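Local coordinates for tryptophan synthase alpha chain (Chlamydia trachomatis, PDB 6V82), which probably cleaves indoleglycerol phosphate to indole and glyceraldehyde 3-phosphate, as the alpha subunit of the enzyme that completes tryptophan biosynthesis, at residues Q6-T11 with P201-R206; K33-I36 with I42-L45; L35-V40 with R84-E89; P136-L141 with P148-S153. One frame throughout, in Å; residues are numbered along the deposited sequence.

In the fold
All four contacts lie in one TIM barrel. From the N terminus, interaction 1 closes a very long loop, bringing residues 6-11 to strand 202-205; the other three nest inside it. Interaction 2 is short-range, folding helix 25-37 back onto strand 42-46. Interaction 3 starts from the same helix, sharing Leu35 and Ile36, but reaches on to the loop before strand 92-96. Interaction 4 follows in series and repeats the helix-on-strand theme with 136-144 and 147-153, on the opposite side of the chain's centre and about 22 Å from interaction 2, centre to centre. Interactions 1 and 2 also meet directly through the Arg205-Glu44 salt bridge.

Interaction 1 of 4, residues Q6-T11 with P201-R206; sequences QVFKQT and PIVDRR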
loop_
_atom_site.group_PDB
_atom_site.type_symbol
_atom_site.label_atom_id
_atom_site.label_comp_id
_atom_site.label_asym_id
_atom_site.label_seq_id
_atom_site.Cartn_x
_atom_site.Cartn_y
_atom_site.Cartn_z
ATOM N N GLN A 6 6.635 27.322 -58.880
ATOM C CA GLN A 6 7.332 26.966 -60.111
ATOM C C GLN A 6 7.447 25.454 -60.258
ATOM O O GLN A 6 7.137 24.899 -61.316
ATOM C CB GLN A 6 8.719 27.616 -60.154
ATOM C CG GLN A 6 8.746 29.028 -60.737
ATOM C CD GLN A 6 8.336 29.079 -62.207
ATOM O OE1 GLN A 6 7.243 29.544 -62.543
ATOM N NE2 GLN A 6 9.219 28.612 -63.088
ATOM N N VAL A 7 7.871 24.763 -59.195
ATOM C CA VAL A 7 8.187 23.345 -59.333
ATOM C C VAL A 7 6.936 22.525 -59.622
ATOM O O VAL A 7 7.017 21.470 -60.264
ATOM C CB VAL A 7 8.938 22.830 -58.089
ATOM C CG1 VAL A 7 8.004 22.647 -56.910
ATOM C CG2 VAL A 7 9.641 21.526 -58.409
ATOM N N PHE A 8 5.764 22.986 -59.181
ATOM C CA PHE A 8 4.535 22.245 -59.434
ATOM C C PHE A 8 3.958 22.509 -60.817
ATOM O O PHE A 8 2.922 21.933 -61.158
ATOM C CB PHE A 8 3.495 22.557 -58.355
ATOM C CG PHE A 8 3.625 21.692 -57.128
ATOM C CD1 PHE A 8 4.149 22.202 -55.951
ATOM C CD2 PHE A 8 3.236 20.364 -57.161
ATOM C CE1 PHE A 8 4.276 21.405 -54.827
ATOM C CE2 PHE A 8 3.363 19.559 -56.047
ATOM C CZ PHE A 8 3.884 20.078 -54.879
ATOM N N LYS A 9 4.599 23.359 -61.623
ATOM C CA LYS A 9 4.262 23.416 -63.044
ATOM C C LYS A 9 4.600 22.094 -63.731
ATOM O O LYS A 9 3.878 21.653 -64.632
ATOM C CB LYS A 9 4.985 24.588 -63.713
ATOM C CG LYS A 9 4.535 25.967 -63.211
ATOM C CD LYS A 9 5.375 27.105 -63.797
ATOM C CE LYS A 9 4.604 28.430 -63.813
ATOM N NZ LYS A 9 5.240 29.444 -64.718
ATOM N N GLN A 10 5.701 21.457 -63.327
ATOM C CA GLN A 10 5.868 20.042 -63.610
ATOM C C GLN A 10 4.896 19.260 -62.753
ATOM O O GLN A 10 4.503 19.690 -61.668
ATOM C CB GLN A 10 7.279 19.556 -63.299
ATOM C CG GLN A 10 8.371 20.561 -63.526
ATOM C CD GLN A 10 9.601 20.221 -62.722
ATOM O OE1 GLN A 10 10.254 21.109 -62.176
ATOM N NE2 GLN A 10 9.921 18.929 -62.632
ATOM N N THR A 11 4.521 18.092 -63.233
ATOM C CA THR A 11 3.513 17.321 -62.537
ATOM C C THR A 11 4.145 16.118 -61.847
ATOM O O THR A 11 5.230 15.659 -62.215
ATOM C CB THR A 11 2.414 16.893 -63.511
ATOM O OG1 THR A 11 3.009 16.292 -64.664
ATOM C CG2 THR A 11 1.613 18.113 -63.949
ATOM N N PRO A 201 -1.695 23.069 -55.505
ATOM C CA PRO A 201 -1.495 21.617 -55.607
ATOM C C PRO A 201 -1.808 20.942 -54.277
ATOM O O PRO A 201 -1.515 21.477 -53.203
ATOM C CB PRO A 201 -0.014 21.480 -55.983
ATOM C CG PRO A 201 0.415 22.848 -56.425
ATOM C CD PRO A 201 -0.441 23.813 -55.680
ATOM N N ILE A 202 -2.435 19.770 -54.354
ATOM C CA ILE A 202 -2.810 18.993 -53.179
ATOM C C ILE A 202 -1.991 17.713 -53.203
ATOM O O ILE A 202 -2.052 16.948 -54.175
ATOM C CB ILE A 202 -4.312 18.681 -53.154
ATOM C CG1 ILE A 202 -5.121 19.940 -53.443
ATOM C CG2 ILE A 202 -4.706 18.127 -51.810
ATOM C CD1 ILE A 202 -4.877 21.047 -52.466
ATOM N N VAL A 203 -1.223 17.479 -52.143
ATOM C CA VAL A 203 -0.325 16.335 -52.068
ATOM C C VAL A 203 -0.815 15.391 -50.980
ATOM O O VAL A 203 -1.005 15.805 -49.829
ATOM C CB VAL A 203 1.127 16.771 -51.806
ATOM C CG1 VAL A 203 2.026 15.549 -51.622
ATOM C CG2 VAL A 203 1.615 17.641 -52.946
ATOM N N ASP A 204 -1.016 14.124 -51.353
ATOM C CA ASP A 204 -1.306 13.064 -50.395
ATOM C C ASP A 204 -0.139 12.899 -49.423
ATOM O O ASP A 204 0.991 12.591 -49.828
ATOM C CB ASP A 204 -1.574 11.757 -51.142
ATOM C CG ASP A 204 -2.274 10.704 -50.283
ATOM O OD1 ASP A 204 -1.980 10.610 -49.070
ATOM O OD2 ASP A 204 -3.122 9.961 -50.837
ATOM N N ARG A 205 -0.427 13.086 -48.137
ATOM C CA ARG A 205 0.561 13.073 -47.066
ATOM C C ARG A 205 0.999 11.664 -46.665
ATOM O O ARG A 205 1.905 11.524 -45.839
ATOM C CB ARG A 205 -0.024 13.830 -45.864
ATOM C CG ARG A 205 0.863 14.007 -44.624
ATOM C CD ARG A 205 2.096 14.852 -44.872
ATOM N NE ARG A 205 2.864 15.034 -43.640
ATOM C CZ ARG A 205 4.088 15.567 -43.579
ATOM N NH1 ARG A 205 4.703 15.991 -44.689
ATOM N NH2 ARG A 205 4.703 15.676 -42.401
ATOM N N ARG A 206 0.411 10.613 -47.233
ATOM C CA ARG A 206 0.719 9.271 -46.757
ATOM C C ARG A 206 2.140 8.858 -47.133
ATOM O O ARG A 206 2.700 9.287 -48.145
ATOM C CB ARG A 206 -0.289 8.266 -47.299
ATOM C CG ARG A 206 -0.008 7.725 -48.685
ATOM C CD ARG A 206 -0.974 6.583 -48.992
ATOM N NE ARG A 206 -2.261 7.046 -49.519
ATOM C CZ ARG A 206 -3.312 7.413 -48.785
ATOM N NH1 ARG A 206 -4.421 7.810 -49.390
ATOM N NH2 ARG A 206 -3.264 7.391 -47.457
#
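Pro201 lies over one face of the Phe8 ring, its CB 3.8 Å from the ring centroid and 18° off the ring normal, which makes a CH-pi contact. The neighbouring CG sits nearer the root of the side chain, 3.5 Å from Phe8 CG, so two methylene groups cover the ring from its CB attachment to CD2. At the far end the packing is looser: Val203 CG2 approaches Phe8 CZ obliquely at 3.9 Å. With CG1 of Val203 anti to the backbone N (chi1 176°), CG2 is left beside that N and turned back along the strand toward the phenyl ring. Strand 202-205 belongs to the TIM barrel, and Phe8, just after helix 4-7, meets it at the end of the barrel where the strands begin. Leu13 and Phe171 add to the surroundings of Phe8, and Val203 touches Ile15, whereas Ile202 faces helix 187-198. Away from the ring, Lys9 and Gln10 of the type I turn Val7-Gln10 are exposed, and Lys9 NZ reaches back to hydrogen-bond Gln6 OE1 at 3.0 Å, in the carbonyl plane and on a lone pair. Beyond Val203, Arg206 N donates to Asp204 OD1 at 3.0 Å, forming an Asx turn, and Arg205 forms a salt bridge with Glu44, a predicted proton acceptor.

Interaction 2 of 4, residues K33-I36 with I42-L45; sequences KALI and ILEL
Leu35 and Ile36 on helix 25-37 both pack against Leu43 of strand 42-46, the last two elements of the beta-alpha-beta unit that starts with strand 13-19 in this TIM barrel. Before them, Lys33 turns away from the strand and packs its side chain against the ring of Phe86; the carbonyl of Ala34 receives a hydrogen bond from Thr244 OG1. Leu35 is the first residue of the segment to reach the strand. Its side chain points toward it and crosses that of Leu43 obliquely, CD1 coming to 4.1 Å from Leu43 CD2, while Leu18 of strand 13-19 and Val40 border the same side chain. At Ile36 the longer arm, CG1 and CD1, makes the contact. Its chi1 of -68° swings CG1 toward Leu43 although the root of the side chain does not aim there, and the extended end then lays CG1 and CD1 alongside Leu43 CD1 at nearly equal distances. Leu43 thus receives the helix on a forked end, one methyl for each partner, in an apolar contact that is buried at Leu35 and Leu43. Residues on either side of it in the strand face the barrel interior instead: Ile42 packs on Leu13 and Ile15, and Glu44 OE2 is hydrogen-bonded to Tyr173 OH. On the Ile36 side the fit with Leu43 is at about a right angle, and CD1 of Ile36 lies 4.0 Å from CD1 of Leu43.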
loop_
_atom_site.group_PDB
_atom_site.type_symbol
_atom_site.label_atom_id
_atom_site.label_comp_id
_atom_site.label_asym_id
_atom_site.label_seq_id
_atom_site.Cartn_x
_atom_site.Cartn_y
_atom_site.Cartn_z
ATOM N N LYS A 33 22.265 16.048 -51.113
ATOM C CA LYS A 33 22.793 15.942 -52.471
ATOM C C LYS A 33 22.402 14.615 -53.105
ATOM O O LYS A 33 21.993 14.569 -54.270
ATOM C CB LYS A 33 24.316 16.080 -52.483
ATOM C CG LYS A 33 24.863 17.473 -52.244
ATOM C CD LYS A 33 26.383 17.473 -52.406
ATOM C CE LYS A 33 27.051 18.516 -51.499
ATOM N NZ LYS A 33 28.536 18.586 -51.704
ATOM N N ALA A 34 22.523 13.523 -52.344
ATOM C CA ALA A 34 22.255 12.195 -52.885
ATOM C C ALA A 34 20.798 12.058 -53.310
ATOM O O ALA A 34 20.498 11.417 -54.330
ATOM C CB ALA A 34 22.626 11.132 -51.851
ATOM N N LEU A 35 19.879 12.661 -52.549
ATOM C CA LEU A 35 18.462 12.558 -52.895
ATOM C C LEU A 35 18.143 13.388 -54.129
ATOM O O LEU A 35 17.342 12.977 -54.978
ATOM C CB LEU A 35 17.583 13.001 -51.717
ATOM C CG LEU A 35 17.567 12.094 -50.487
ATOM C CD1 LEU A 35 16.483 12.528 -49.550
ATOM C CD2 LEU A 35 17.385 10.653 -50.923
ATOM N N ILE A 36 18.760 14.563 -54.237
ATOM C CA ILE A 36 18.552 15.409 -55.403
ATOM C C ILE A 36 19.056 14.705 -56.654
ATOM O O ILE A 36 18.348 14.621 -57.663
ATOM C CB ILE A 36 19.227 16.775 -55.191
ATOM C CG1 ILE A 36 18.485 17.540 -54.097
ATOM C CG2 ILE A 36 19.262 17.559 -56.485
ATOM C CD1 ILE A 36 19.192 18.791 -53.671
ATOM N N ILE A 42 11.573 17.856 -54.186
ATOM C CA ILE A 42 11.385 18.762 -53.069
ATOM C C ILE A 42 11.970 18.091 -51.843
ATOM O O ILE A 42 11.615 16.950 -51.534
ATOM C CB ILE A 42 9.894 19.076 -52.842
ATOM C CG1 ILE A 42 9.312 19.826 -54.038
ATOM C CG2 ILE A 42 9.711 19.843 -51.541
ATOM C CD1 ILE A 42 7.815 20.009 -53.977
ATOM N N LEU A 43 12.862 18.778 -51.150
ATOM C CA LEU A 43 13.394 18.270 -49.894
ATOM C C LEU A 43 12.530 18.748 -48.736
ATOM O O LEU A 43 12.221 19.938 -48.637
ATOM C CB LEU A 43 14.838 18.718 -49.685
ATOM C CG LEU A 43 15.805 17.920 -50.538
ATOM C CD1 LEU A 43 17.227 18.333 -50.252
ATOM C CD2 LEU A 43 15.594 16.426 -50.300
ATOM N N GLU A 44 12.126 17.818 -47.874
ATOM C CA GLU A 44 11.458 18.160 -46.627
ATOM C C GLU A 44 12.462 17.915 -45.522
ATOM O O GLU A 44 12.780 16.762 -45.210
ATOM C CB GLU A 44 10.180 17.365 -46.401
ATOM C CG GLU A 44 9.428 17.830 -45.150
ATOM C CD GLU A 44 7.922 17.586 -45.234
ATOM O OE1 GLU A 44 7.399 16.771 -44.433
ATOM O OE2 GLU A 44 7.269 18.208 -46.108
ATOM N N LEU A 45 12.959 19.000 -44.946
ATOM C CA LEU A 45 14.051 18.969 -43.989
ATOM C C LEU A 45 13.478 19.082 -42.576
ATOM O O LEU A 45 12.850 20.092 -42.227
ATOM C CB LEU A 45 15.038 20.092 -44.308
ATOM C CG LEU A 45 16.398 20.033 -43.636
ATOM C CD1 LEU A 45 17.142 18.753 -44.018
ATOM C CD2 LEU A 45 17.191 21.266 -44.034
#

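Interaction 3 of 4, residues L35-V40 with R84-E89; sequences LIQGGV and RAFNQE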
loop_
_atom_site.group_PDB
_atom_site.type_symbol
_atom_site.label_atom_id
_atom_site.label_comp_id
_atom_site.label_asym_id
_atom_site.label_seq_id
_atom_site.Cartn_x
_atom_site.Cartn_y
_atom_site.Cartn_z
ATOM N N LEU A 35 19.879 12.661 -52.549
ATOM C CA LEU A 35 18.462 12.558 -52.895
ATOM C C LEU A 35 18.143 13.388 -54.129
ATOM O O LEU A 35 17.342 12.977 -54.978
ATOM C CB LEU A 35 17.583 13.001 -51.717
ATOM C CG LEU A 35 17.567 12.094 -50.487
ATOM C CD1 LEU A 35 16.483 12.528 -49.550
ATOM C CD2 LEU A 35 17.385 10.653 -50.923
ATOM N N ILE A 36 18.760 14.563 -54.237
ATOM C CA ILE A 36 18.552 15.409 -55.403
ATOM C C ILE A 36 19.056 14.705 -56.654
ATOM O O ILE A 36 18.348 14.621 -57.663
ATOM C CB ILE A 36 19.227 16.775 -55.191
ATOM C CG1 ILE A 36 18.485 17.540 -54.097
ATOM C CG2 ILE A 36 19.262 17.559 -56.485
ATOM C CD1 ILE A 36 19.192 18.791 -53.671
ATOM N N GLN A 37 20.269 14.145 -56.593
ATOM C CA GLN A 37 20.786 13.396 -57.735
ATOM C C GLN A 37 19.935 12.176 -58.033
ATOM O O GLN A 37 19.900 11.709 -59.177
ATOM C CB GLN A 37 22.225 12.962 -57.481
ATOM C CG GLN A 37 23.156 14.112 -57.247
ATOM C CD GLN A 37 24.528 13.652 -56.842
ATOM O OE1 GLN A 37 24.679 12.869 -55.898
ATOM N NE2 GLN A 37 25.545 14.125 -57.558
ATOM N N GLY A 38 19.254 11.641 -57.019
ATOM C CA GLY A 38 18.369 10.513 -57.200
ATOM C C GLY A 38 17.008 10.845 -57.755
ATOM O O GLY A 38 16.205 9.931 -57.969
ATOM N N GLY A 39 16.717 12.130 -57.981
ATOM C CA GLY A 39 15.491 12.560 -58.626
ATOM C C GLY A 39 14.467 13.218 -57.730
ATOM O O GLY A 39 13.401 13.593 -58.228
ATOM N N VAL A 40 14.744 13.374 -56.429
ATOM C CA VAL A 40 13.781 13.994 -55.522
ATOM C C VAL A 40 13.580 15.451 -55.920
ATOM O O VAL A 40 14.546 16.179 -56.171
ATOM C CB VAL A 40 14.260 13.856 -54.065
ATOM C CG1 VAL A 40 13.380 14.670 -53.119
ATOM C CG2 VAL A 40 14.273 12.371 -53.636
ATOM N N ARG A 84 22.207 24.633 -50.476
ATOM C CA ARG A 84 22.083 25.660 -51.511
ATOM C C ARG A 84 23.394 25.925 -52.229
ATOM O O ARG A 84 23.371 26.428 -53.353
ATOM C CB ARG A 84 21.544 26.965 -50.924
ATOM C CG ARG A 84 20.031 26.976 -50.763
ATOM C CD ARG A 84 19.333 27.204 -52.089
ATOM N NE ARG A 84 17.880 27.130 -51.934
ATOM C CZ ARG A 84 17.127 26.076 -52.259
ATOM N NH1 ARG A 84 17.668 24.981 -52.789
ATOM N NH2 ARG A 84 15.818 26.130 -52.064
ATOM N N ALA A 85 24.533 25.597 -51.617
ATOM C CA ALA A 85 25.802 25.642 -52.331
ATOM C C ALA A 85 25.925 24.528 -53.362
ATOM O O ALA A 85 26.844 24.560 -54.187
ATOM C CB ALA A 85 26.962 25.567 -51.344
ATOM N N PHE A 86 25.027 23.546 -53.322
ATOM C CA PHE A 86 24.965 22.487 -54.315
ATOM C C PHE A 86 23.889 22.749 -55.363
ATOM O O PHE A 86 24.132 22.594 -56.563
ATOM C CB PHE A 86 24.712 21.139 -53.622
ATOM C CG PHE A 86 24.530 20.003 -54.575
ATOM C CD1 PHE A 86 25.596 19.552 -55.344
ATOM C CD2 PHE A 86 23.295 19.394 -54.717
ATOM C CE1 PHE A 86 25.437 18.501 -56.242
ATOM C CE2 PHE A 86 23.123 18.331 -55.605
ATOM C CZ PHE A 86 24.195 17.885 -56.371
ATOM N N ASN A 87 22.700 23.159 -54.928
ATOM C CA ASN A 87 21.556 23.274 -55.820
ATOM C C ASN A 87 20.661 24.391 -55.303
ATOM O O ASN A 87 20.236 24.363 -54.142
ATOM C CB ASN A 87 20.791 21.938 -55.890
ATOM C CG ASN A 87 19.679 21.938 -56.938
ATOM O OD1 ASN A 87 18.783 22.781 -56.911
ATOM N ND2 ASN A 87 19.732 20.979 -57.862
ATOM N N GLN A 88 20.372 25.362 -56.169
ATOM C CA GLN A 88 19.555 26.514 -55.807
ATOM C C GLN A 88 18.200 26.530 -56.521
ATOM O O GLN A 88 17.532 27.567 -56.558
ATOM C CB GLN A 88 20.345 27.797 -56.078
ATOM C CG GLN A 88 21.447 28.028 -55.037
ATOM C CD GLN A 88 22.498 29.046 -55.472
ATOM O OE1 GLN A 88 22.168 30.139 -55.937
ATOM N NE2 GLN A 88 23.777 28.688 -55.315
ATOM N N GLU A 89 17.770 25.392 -57.065
ATOM C CA GLU A 89 16.480 25.235 -57.735
ATOM C C GLU A 89 15.483 24.421 -56.923
ATOM O O GLU A 89 14.313 24.793 -56.835
ATOM C CB GLU A 89 16.685 24.557 -59.095
ATOM C CG GLU A 89 15.894 25.130 -60.263
ATOM C CD GLU A 89 16.405 24.604 -61.623
ATOM O OE1 GLU A 89 16.833 25.424 -62.484
ATOM O OE2 GLU A 89 16.392 23.361 -61.817
#
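The C-terminal end of helix 25-37, finished by a Schellman motif, sets Ile36 and Gln37 against Phe86 and Asn87 in the loop between helix 73-84 and strand 92-96. Gly39, with a positive phi of 108°, gives its N to Ile36 O, and Val40 N closes the wider bond to Leu35 O. The second branch of Ile36 does the touching here. CG2 meets the edge of the Phe86 ring, near its plane, at 4.0 Å from CE2, and comes to 3.7 Å from Asn87 ND2. Gln37, its chain extended beyond CG, passes the end of the ring at about a right angle, its CG 4.0 Å from Phe86 CZ; amide and ring planes are nearly perpendicular. The loop is held in shape by its own polar bonds. Asn87 OD1 accepts from Glu89 N at 2.8 Å in an Asx turn and also from Val90 N. The guanidinium of Arg84, turned back toward the loop backbone, gives NH1 to Asn87 O at 3.0 Å, with the acceptor at its edge and in its plane, and to Val90 O as well. Hydrogen bonds thus shape the helix end and the loop separately, while the contact between them, at the protein surface, is van der Waals packing without a polar link, even where an amide nitrogen faces a methyl group.

Interaction 4 of 4, residues P136-L141 with P148-S153; sequences PFFEDL and PILLIS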
loop_
_atom_site.group_PDB
_atom_site.type_symbol
_atom_site.label_atom_id
_atom_site.label_comp_id
_atom_site.label_asym_id
_atom_site.label_seq_id
_atom_site.Cartn_x
_atom_site.Cartn_y
_atom_site.Cartn_z
ATOM N N PRO A 136 -0.142 34.632 -35.175
ATOM C CA PRO A 136 1.088 35.431 -35.228
ATOM C C PRO A 136 2.154 34.781 -36.077
ATOM O O PRO A 136 2.792 35.471 -36.886
ATOM C CB PRO A 136 1.511 35.556 -33.751
ATOM C CG PRO A 136 0.541 34.734 -32.959
ATOM C CD PRO A 136 -0.673 34.517 -33.807
ATOM N N PHE A 137 2.317 33.460 -35.974
ATOM C CA PHE A 137 3.426 32.823 -36.673
ATOM C C PHE A 137 3.169 32.721 -38.175
ATOM O O PHE A 137 4.091 32.922 -38.976
ATOM C CB PHE A 137 3.716 31.451 -36.082
ATOM C CG PHE A 137 4.967 30.834 -36.623
ATOM C CD1 PHE A 137 6.217 31.268 -36.176
ATOM C CD2 PHE A 137 4.902 29.851 -37.601
ATOM C CE1 PHE A 137 7.384 30.710 -36.684
ATOM C CE2 PHE A 137 6.061 29.291 -38.124
ATOM C CZ PHE A 137 7.306 29.717 -37.664
ATOM N N PHE A 138 1.939 32.401 -38.588
ATOM C CA PHE A 138 1.675 32.333 -40.024
ATOM C C PHE A 138 1.787 33.715 -40.650
ATOM O O PHE A 138 2.260 33.859 -41.784
ATOM C CB PHE A 138 0.295 31.732 -40.307
ATOM C CG PHE A 138 0.198 30.265 -40.017
ATOM C CD1 PHE A 138 1.266 29.424 -40.259
ATOM C CD2 PHE A 138 -0.966 29.729 -39.482
ATOM C CE1 PHE A 138 1.172 28.076 -39.982
ATOM C CE2 PHE A 138 -1.063 28.384 -39.207
ATOM C CZ PHE A 138 0.009 27.558 -39.457
ATOM N N GLU A 139 1.352 34.742 -39.922
ATOM C CA GLU A 139 1.574 36.107 -40.376
ATOM C C GLU A 139 3.065 36.368 -40.549
ATOM O O GLU A 139 3.501 36.885 -41.584
ATOM C CB GLU A 139 0.950 37.086 -39.384
ATOM C CG GLU A 139 0.169 38.209 -40.035
ATOM C CD GLU A 139 -1.096 37.727 -40.725
ATOM O OE1 GLU A 139 -1.947 37.102 -40.047
ATOM O OE2 GLU A 139 -1.235 37.979 -41.945
ATOM N N ASP A 140 3.865 35.960 -39.559
ATOM C CA ASP A 140 5.312 36.155 -39.617
ATOM C C ASP A 140 5.925 35.465 -40.832
ATOM O O ASP A 140 6.840 36.012 -41.463
ATOM C CB ASP A 140 5.964 35.648 -38.327
ATOM C CG ASP A 140 5.789 36.613 -37.139
ATOM O OD1 ASP A 140 5.036 37.606 -37.254
ATOM O OD2 ASP A 140 6.413 36.369 -36.079
ATOM N N LEU A 141 5.443 34.262 -41.172
ATOM C CA LEU A 141 5.931 33.562 -42.362
ATOM C C LEU A 141 5.637 34.363 -43.620
ATOM O O LEU A 141 6.521 34.568 -44.465
ATOM C CB LEU A 141 5.291 32.179 -42.478
ATOM C CG LEU A 141 5.751 31.059 -41.550
ATOM C CD1 LEU A 141 5.113 29.744 -41.989
ATOM C CD2 LEU A 141 7.257 30.939 -41.544
ATOM N N PRO A 148 3.698 29.100 -45.861
ATOM C CA PRO A 148 3.179 28.189 -44.830
ATOM C C PRO A 148 2.522 26.977 -45.481
ATOM O O PRO A 148 1.582 27.110 -46.271
ATOM C CB PRO A 148 2.163 29.050 -44.070
ATOM C CG PRO A 148 2.341 30.457 -44.583
ATOM C CD PRO A 148 2.901 30.332 -45.957
ATOM N N ILE A 149 3.027 25.790 -45.151
ATOM C CA ILE A 149 2.562 24.535 -45.734
ATOM C C ILE A 149 1.609 23.889 -44.738
ATOM O O ILE A 149 2.036 23.382 -43.695
ATOM C CB ILE A 149 3.729 23.599 -46.065
ATOM C CG1 ILE A 149 4.811 24.339 -46.837
ATOM C CG2 ILE A 149 3.245 22.445 -46.900
ATOM C CD1 ILE A 149 4.342 24.858 -48.186
ATOM N N LEU A 150 0.320 23.890 -45.055
ATOM C CA LEU A 150 -0.700 23.469 -44.105
ATOM C C LEU A 150 -1.222 22.087 -44.476
ATOM O O LEU A 150 -0.986 21.593 -45.577
ATOM C CB LEU A 150 -1.840 24.490 -44.064
ATOM C CG LEU A 150 -1.699 25.659 -43.083
ATOM C CD1 LEU A 150 -0.343 26.329 -43.173
ATOM C CD2 LEU A 150 -2.800 26.678 -43.321
ATOM N N LEU A 151 -1.922 21.457 -43.527
ATOM C CA LEU A 151 -2.454 20.104 -43.678
ATOM C C LEU A 151 -3.966 20.115 -43.474
ATOM O O LEU A 151 -4.458 20.677 -42.490
ATOM C CB LEU A 151 -1.814 19.133 -42.680
ATOM C CG LEU A 151 -0.376 18.643 -42.889
ATOM C CD1 LEU A 151 0.645 19.612 -42.338
ATOM C CD2 LEU A 151 -0.217 17.284 -42.228
ATOM N N ILE A 152 -4.704 19.494 -44.396
ATOM C CA ILE A 152 -6.152 19.426 -44.281
ATOM C C ILE A 152 -6.594 17.975 -44.352
ATOM O O ILE A 152 -5.914 17.111 -44.906
ATOM C CB ILE A 152 -6.887 20.256 -45.352
ATOM C CG1 ILE A 152 -6.579 19.733 -46.746
ATOM C CG2 ILE A 152 -6.499 21.717 -45.256
ATOM C CD1 ILE A 152 -6.846 20.759 -47.817
ATOM N N SER A 153 -7.754 17.729 -43.767
ATOM C CA SER A 153 -8.381 16.423 -43.704
ATOM C C SER A 153 -9.769 16.524 -44.328
ATOM O O SER A 153 -10.265 17.619 -44.618
ATOM C CB SER A 153 -8.459 15.935 -42.249
ATOM O OG SER A 153 -8.741 14.547 -42.189
#
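Pro148 is the bump of this contact, and the hollow it fills lies between Phe138 and Leu141, one turn apart on helix 136-144. Its CB touches both walls, at 3.9 Å from Phe138 CD1 and 3.7 Å from Leu141 CD1. Leu141 slides past the proline in the opposite direction: chi1 -75° puts its CG beside the backbone N, and from there CD1 reaches over Pro148 CB to CA, while Leu141 CB lies 4.0 Å from Pro148 CG. The phenyl ring of Phe138 extends further along the strand, and there a second, smaller bump meets it: Leu150 CD1 comes obliquely to the far end of the ring, 3.9 Å from Phe138 CZ and equally near CE1. All four residues are buried and apolar. They join the helix to the strand that follows it in a beta-alpha-beta unit of the TIM barrel, with strand 119-122 as its first member. Leu141 leans on Val120 of that strand, and Leu150 on Leu172 of strand 172-175 on the other flank; the ring of Phe138 meets Tyr167 of helix 158-167, and Phe137 turns to helix 106-115.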